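Local coordinates for chitin binding protein (Tectaria macrodonta, PDB 6IF7), which binds copper and chitin, is insecticidal, and is probably a lytic polysaccharide monooxygenase of family AA10, at residues A[35-38]-A[39-42]; A[153-156]-A[157-161]; A[122-125]-A[126-129]. All coordinates share one frame; numbering follows the deposited sequence.

Overall arrangement
From the N terminus, the chain first reaches interaction 1 (35-42), the short helix 36-40 that follows helix 25-34 and leads to W42, about 10 Å from the copper ion. Interaction 3 (122-129) comes next, a turn in the loop between strands 105-111 and 133-136. Interaction 2 (153-161) follows last, where the loop after strand 144-147 enters strand 159-167. Each closes only a local turn, in series, without nesting or crossing. Interactions 2 and 3 touch through L160 CD2 and L122 CD2, 3.7 Å apart, which ties the loop 122-129 to the mixed sheet. Interaction 1 lies across the chain's centre, about 28 Å from interaction 2 between centres.

Interaction 1 (A[35-38]-A[39-42]); sequences GTQA and FYDW
Y40 lies alongside T36 one helical turn on, its ring reaching back until CE2 is 3.9 Å from T36 CB. The side chains of Y40 and Q37 cross at about a right angle, while amide and ring planes are only 36° apart. With CG anti to its carbonyl carbon (chi1 -64°), the tyrosine runs back along the helix surface, and its hydroxyl is hydrogen-bonded to E20. F39 has a similar first torsion but leaves by another face: its ring turns an edge to the carbonyl of G35, whose O sits in the ring plane 3.3 Å from CD2. F39 also packs against C14 of helix 10-16 and A30, V31 and S34 of helix 25-34, while Y40 reaches P19 and R15. Between the two rings T36 O is gripped twice, by Y40 N at 3.2 Å in the carbonyl plane and by F39 N at 2.9 Å from well above it. D41 N closes on Q37 O at 2.9 Å as the chain leaves helical geometry. Its carboxylate crosses the Q37 amide with planes 56° apart and forms a salt bridge to K70. The W42 side chain, swung away from the helix, lies about 10 Å from the copper ion and packs against Y12. The i to i+3 and i to i+4 bonds mark a short helical turn, part of the helical region between the first strands that is characteristic of AA10 monooxygenases.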
loop_
_atom_site.group_PDB
_atom_site.type_symbol
_atom_site.label_atom_id
_atom_site.label_comp_id
_atom_site.label_asym_id
_atom_site.label_seq_id
_atom_site.Cartn_x
_atom_site.Cartn_y
_atom_site.Cartn_z
ATOM N N GLY A 35 -7.939 -12.847 -10.430
ATOM C CA GLY A 35 -9.389 -12.961 -10.586
ATOM C C GLY A 35 -10.089 -11.771 -9.954
ATOM O O GLY A 35 -9.459 -10.936 -9.309
ATOM N N THR A 36 -11.401 -11.691 -10.120
ATOM C CA THR A 36 -12.126 -10.483 -9.738
ATOM C C THR A 36 -12.402 -10.391 -8.245
ATOM O O THR A 36 -12.390 -9.286 -7.682
ATOM C CB THR A 36 -13.472 -10.356 -10.485
ATOM O OG1 THR A 36 -14.193 -11.575 -10.334
ATOM C CG2 THR A 36 -13.262 -10.079 -11.951
ATOM N N GLN A 37 -12.660 -11.525 -7.603
ATOM C CA GLN A 37 -13.141 -11.486 -6.229
ATOM C C GLN A 37 -12.129 -10.833 -5.301
ATOM O O GLN A 37 -12.508 -10.070 -4.420
ATOM C CB GLN A 37 -13.527 -12.883 -5.708
ATOM C CG GLN A 37 -14.229 -12.872 -4.344
ATOM C CD GLN A 37 -15.439 -11.921 -4.285
ATOM O OE1 GLN A 37 -15.599 -11.157 -3.330
ATOM N NE2 GLN A 37 -16.276 -11.947 -5.323
ATOM N N ALA A 38 -10.845 -11.125 -5.515
ATOM C CA ALA A 38 -9.763 -10.493 -4.743
ATOM C C ALA A 38 -9.925 -8.961 -4.672
ATOM O O ALA A 38 -9.726 -8.353 -3.605
ATOM C CB ALA A 38 -8.410 -10.847 -5.344
ATOM N N PHE A 39 -10.324 -8.366 -5.802
ATOM C CA PHE A 39 -10.457 -6.910 -5.928
ATOM C C PHE A 39 -11.741 -6.326 -5.372
ATOM O O PHE A 39 -11.746 -5.184 -4.926
ATOM C CB PHE A 39 -10.209 -6.464 -7.366
ATOM C CG PHE A 39 -8.797 -6.703 -7.798
ATOM C CD1 PHE A 39 -7.803 -5.760 -7.536
ATOM C CD2 PHE A 39 -8.427 -7.922 -8.372
ATOM C CE1 PHE A 39 -6.486 -6.019 -7.882
ATOM C CE2 PHE A 39 -7.109 -8.186 -8.713
ATOM C CZ PHE A 39 -6.137 -7.237 -8.474
ATOM N N TYR A 40 -12.818 -7.104 -5.360
ATOM C CA TYR A 40 -13.967 -6.734 -4.557
ATOM C C TYR A 40 -13.641 -6.849 -3.068
ATOM O O TYR A 40 -14.265 -6.175 -2.278
ATOM C CB TYR A 40 -15.195 -7.573 -4.909
ATOM C CG TYR A 40 -15.681 -7.351 -6.321
ATOM C CD1 TYR A 40 -16.141 -6.103 -6.723
ATOM C CD2 TYR A 40 -15.663 -8.383 -7.257
ATOM C CE1 TYR A 40 -16.603 -5.890 -8.013
ATOM C CE2 TYR A 40 -16.125 -8.187 -8.543
ATOM C CZ TYR A 40 -16.592 -6.934 -8.911
ATOM O OH TYR A 40 -17.001 -6.713 -10.195
ATOM N N ASP A 41 -12.667 -7.691 -2.702
ATOM C CA ASP A 41 -12.109 -7.743 -1.339
ATOM C C ASP A 41 -10.843 -6.884 -1.179
ATOM O O ASP A 41 -9.880 -7.291 -0.493
ATOM C CB ASP A 41 -11.771 -9.191 -0.948
ATOM C CG ASP A 41 -12.937 -10.151 -1.129
ATOM O OD1 ASP A 41 -14.090 -9.687 -1.236
ATOM O OD2 ASP A 41 -12.682 -11.367 -1.176
ATOM N N TRP A 42 -10.852 -5.681 -1.771
ATOM C CA TRP A 42 -9.681 -4.767 -1.744
ATOM C C TRP A 42 -9.311 -4.334 -0.319
ATOM O O TRP A 42 -8.154 -3.951 -0.039
ATOM C CB TRP A 42 -9.903 -3.524 -2.633
ATOM C CG TRP A 42 -11.078 -2.713 -2.203
ATOM C CD1 TRP A 42 -12.353 -2.838 -2.645
ATOM C CD2 TRP A 42 -11.097 -1.698 -1.200
ATOM N NE1 TRP A 42 -13.175 -1.939 -2.002
ATOM C CE2 TRP A 42 -12.426 -1.230 -1.102
ATOM C CE3 TRP A 42 -10.119 -1.116 -0.390
ATOM C CZ2 TRP A 42 -12.799 -0.219 -0.224
ATOM C CZ3 TRP A 42 -10.495 -0.084 0.479
ATOM C CH2 TRP A 42 -11.811 0.346 0.555
#

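Interaction 2 (A[153-156]-A[157-161]); sequences SGKS and GSHLI
K155 sets CE over the imidazole of H159, 3.7 Å from the ring centroid and only 5° off the ring normal, a well-centred CH-pi contact. The lysine reaches this place because its chain folds twice, at chi3 and chi4, which brings NZ over the same face, 3.5 Å from H159 CE1. The ring is approached differently from S156, whose carbonyl O lies in the ring plane at the edge, 3.5 Å from H159 CD2. G157 allows the chain to turn between these groups, with backbone angles (phi 84°, psi -166°) that only a residue without CB accommodates easily, and the corner that follows at S158 sends the backbone into strand 159-167. K155 NZ and H159 ND1 find their partners outside the turn. The ammonium forms a salt bridge to E114 and a hydrogen bond to T112 O, while ND1 is hydrogen-bonded to T112 OG1, which helps set the rotation of the ring. The hydrocarbon part of the lysine makes the CH-pi contact while its ammonium is held by E114 and T112 O, and a positive charge so close over the face would be expected to disfavour protonation of the imidazole, an effect that E114 probably offsets in part.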
loop_
_atom_site.group_PDB
_atom_site.type_symbol
_atom_site.label_atom_id
_atom_site.label_comp_id
_atom_site.label_asym_id
_atom_site.label_seq_id
_atom_site.Cartn_x
_atom_site.Cartn_y
_atom_site.Cartn_z
ATOM N N SER A 153 13.105 13.818 1.583
ATOM C CA SER A 153 13.384 15.012 0.769
ATOM C C SER A 153 14.330 14.906 -0.418
ATOM O O SER A 153 14.338 15.823 -1.250
ATOM C CB SER A 153 13.814 16.197 1.653
ATOM O OG SER A 153 14.908 15.832 2.444
ATOM N N GLY A 154 15.091 13.841 -0.572
ATOM C CA GLY A 154 16.000 13.819 -1.738
ATOM C C GLY A 154 15.555 12.885 -2.832
ATOM O O GLY A 154 16.366 12.183 -3.394
ATOM N N LYS A 155 14.265 12.859 -3.121
ATOM C CA LYS A 155 13.690 11.816 -3.961
ATOM C C LYS A 155 13.072 12.407 -5.210
ATOM O O LYS A 155 12.578 13.493 -5.175
ATOM C CB LYS A 155 12.612 11.087 -3.180
ATOM C CG LYS A 155 13.104 10.519 -1.857
ATOM C CD LYS A 155 12.106 9.528 -1.273
ATOM C CE LYS A 155 12.083 8.193 -2.020
ATOM N NZ LYS A 155 13.351 7.430 -1.908
ATOM N N SER A 156 13.102 11.660 -6.302
ATOM C CA SER A 156 12.340 11.982 -7.509
ATOM C C SER A 156 12.025 10.701 -8.293
ATOM O O SER A 156 12.695 9.688 -8.137
ATOM C CB SER A 156 13.118 12.963 -8.373
ATOM O OG SER A 156 14.374 12.411 -8.678
ATOM N N GLY A 157 10.984 10.735 -9.107
ATOM C CA GLY A 157 10.659 9.590 -9.936
ATOM C C GLY A 157 9.826 8.500 -9.259
ATOM O O GLY A 157 9.266 8.684 -8.181
ATOM N N SER A 158 9.775 7.348 -9.921
ATOM C CA SER A 158 8.873 6.266 -9.562
ATOM C C SER A 158 9.323 5.573 -8.287
ATOM O O SER A 158 10.398 5.011 -8.240
ATOM C CB SER A 158 8.795 5.230 -10.685
ATOM O OG SER A 158 8.279 5.837 -11.847
ATOM N N HIS A 159 8.477 5.637 -7.268
ATOM C CA HIS A 159 8.722 5.015 -5.989
ATOM C C HIS A 159 7.438 4.348 -5.508
ATOM O O HIS A 159 6.412 4.393 -6.197
ATOM C CB HIS A 159 9.236 6.057 -5.005
ATOM C CG HIS A 159 10.683 6.354 -5.196
ATOM N ND1 HIS A 159 11.681 5.529 -4.720
ATOM C CD2 HIS A 159 11.304 7.349 -5.865
ATOM C CE1 HIS A 159 12.854 6.013 -5.078
ATOM N NE2 HIS A 159 12.652 7.118 -5.768
ATOM N N LEU A 160 7.524 3.712 -4.345
ATOM C CA LEU A 160 6.389 3.071 -3.745
ATOM C C LEU A 160 6.349 3.429 -2.269
ATOM O O LEU A 160 7.389 3.525 -1.602
ATOM C CB LEU A 160 6.479 1.557 -4.002
ATOM C CG LEU A 160 5.414 0.645 -3.411
ATOM C CD1 LEU A 160 5.145 -0.502 -4.359
ATOM C CD2 LEU A 160 5.809 0.098 -2.038
ATOM N N ILE A 161 5.130 3.624 -1.776
ATOM C CA ILE A 161 4.872 3.769 -0.371
ATOM C C ILE A 161 4.149 2.511 0.128
ATOM O O ILE A 161 3.123 2.100 -0.433
ATOM C CB ILE A 161 4.087 5.047 -0.119
ATOM C CG1 ILE A 161 5.011 6.231 -0.440
ATOM C CG2 ILE A 161 3.577 5.098 1.311
ATOM C CD1 ILE A 161 4.337 7.567 -0.406
#

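Interaction 3 (A[122-125]-A[126-129]); sequences LKWA and DLEE
D126 turns its side chain back onto L122 and K123. Its CB touches K123 O at 3.4 Å and lies 3.7 Å from L122 CD1, the two chains passing antiparallel to one another. CG, anti to its own carbonyl carbon (chi1 -58°), turns the carboxylate toward K123 and stands 3.6 Å from K123 CE. From there the oxygens part. OD2 takes the backbone N-H of K123 at 2.7 Å, on its anti side and 27° out of the carboxylate plane, while K123 CE also approaches it. D126 OD1 looks toward the lysine's end, but K123 NZ stays 4.1 Å away, too far for a salt bridge, although the opposite charges would still attract. The D126 backbone repays the bond, its N donating to K123 O at 3.1 Å from well above the carbonyl plane. This reciprocal pair, K123 N to the carboxylate and D126 N to K123 O, resembles half of a capping box and braces a short 3-10 turn in the loop between strands 105-111 and 133-136; W124 N at its start is hydrogen-bonded to D60 OD1. The next i to i+3 bond joins L127 N to W124 O. L127 CD1 then approaches the six-membered part of the W124 indole obliquely, 4.2 Å from CE3. W124 NE1 is hydrogen-bonded to I58 O, and the indole also touches H54 and R55 of helix 54-57, while L127 touches Y162 of strand 159-167.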
loop_
_atom_site.group_PDB
_atom_site.type_symbol
_atom_site.label_atom_id
_atom_site.label_comp_id
_atom_site.label_asym_id
_atom_site.label_seq_id
_atom_site.Cartn_x
_atom_site.Cartn_y
_atom_site.Cartn_z
ATOM N N LEU A 122 9.225 -6.370 -5.413
ATOM C CA LEU A 122 9.542 -5.638 -4.200
ATOM C C LEU A 122 9.993 -6.592 -3.102
ATOM O O LEU A 122 9.289 -7.557 -2.780
ATOM C CB LEU A 122 8.328 -4.850 -3.711
ATOM C CG LEU A 122 8.592 -3.803 -2.617
ATOM C CD1 LEU A 122 9.412 -2.624 -3.133
ATOM C CD2 LEU A 122 7.259 -3.315 -2.043
ATOM N N LYS A 123 11.151 -6.273 -2.528
ATOM C CA LYS A 123 11.828 -7.071 -1.508
ATOM C C LYS A 123 11.912 -6.179 -0.289
ATOM O O LYS A 123 11.779 -4.979 -0.419
ATOM C CB LYS A 123 13.230 -7.460 -1.997
ATOM C CG LYS A 123 13.220 -8.224 -3.321
ATOM C CD LYS A 123 14.548 -8.162 -4.066
ATOM C CE LYS A 123 14.784 -6.822 -4.787
ATOM N NZ LYS A 123 15.927 -6.973 -5.736
ATOM N N TRP A 124 12.098 -6.736 0.896
ATOM C CA TRP A 124 12.163 -5.910 2.106
ATOM C C TRP A 124 13.294 -4.880 2.047
ATOM O O TRP A 124 13.127 -3.744 2.467
ATOM C CB TRP A 124 12.264 -6.781 3.365
ATOM C CG TRP A 124 10.939 -7.319 3.764
ATOM C CD1 TRP A 124 10.462 -8.595 3.558
ATOM C CD2 TRP A 124 9.879 -6.591 4.396
ATOM N NE1 TRP A 124 9.172 -8.701 4.043
ATOM C CE2 TRP A 124 8.800 -7.487 4.573
ATOM C CE3 TRP A 124 9.744 -5.263 4.855
ATOM C CZ2 TRP A 124 7.594 -7.094 5.173
ATOM C CZ3 TRP A 124 8.562 -4.875 5.462
ATOM C CH2 TRP A 124 7.496 -5.780 5.611
ATOM N N ALA A 125 14.428 -5.294 1.504
ATOM C CA ALA A 125 15.610 -4.444 1.332
ATOM C C ALA A 125 15.422 -3.286 0.325
ATOM O O ALA A 125 16.214 -2.344 0.340
ATOM C CB ALA A 125 16.801 -5.304 0.923
ATOM N N ASP A 126 14.399 -3.347 -0.533
ATOM C CA ASP A 126 14.001 -2.183 -1.370
ATOM C C ASP A 126 13.398 -1.010 -0.579
ATOM O O ASP A 126 13.443 0.120 -1.037
ATOM C CB ASP A 126 13.049 -2.609 -2.505
ATOM C CG ASP A 126 13.666 -3.675 -3.419
ATOM O OD1 ASP A 126 14.840 -3.545 -3.770
ATOM O OD2 ASP A 126 12.991 -4.656 -3.770
ATOM N N LEU A 127 12.858 -1.268 0.614
ATOM C CA LEU A 127 12.289 -0.188 1.467
ATOM C C LEU A 127 13.303 0.404 2.412
ATOM O O LEU A 127 14.200 -0.286 2.834
ATOM C CB LEU A 127 11.147 -0.716 2.316
ATOM C CG LEU A 127 9.920 -1.231 1.576
ATOM C CD1 LEU A 127 8.996 -1.842 2.613
ATOM C CD2 LEU A 127 9.214 -0.148 0.790
ATOM N N GLU A 128 13.126 1.671 2.778
ATOM C CA GLU A 128 13.896 2.244 3.879
ATOM C C GLU A 128 13.685 1.420 5.163
ATOM O O GLU A 128 12.614 0.848 5.355
ATOM C CB GLU A 128 13.507 3.708 4.135
ATOM C CG GLU A 128 13.875 4.715 3.049
ATOM C CD GLU A 128 15.375 4.843 2.781
ATOM O OE1 GLU A 128 16.184 3.979 3.171
ATOM O OE2 GLU A 128 15.765 5.823 2.140
ATOM N N GLU A 129 14.692 1.370 6.035
ATOM C CA GLU A 129 14.603 0.577 7.272
ATOM C C GLU A 129 13.598 1.154 8.217
ATOM O O GLU A 129 12.903 0.415 8.878
ATOM C CB GLU A 129 15.939 0.473 8.019
ATOM C CG GLU A 129 17.032 -0.167 7.186
ATOM C CD GLU A 129 18.101 -0.863 8.003
ATOM O OE1 GLU A 129 19.238 -0.324 8.091
ATOM O OE2 GLU A 129 17.795 -1.950 8.545
#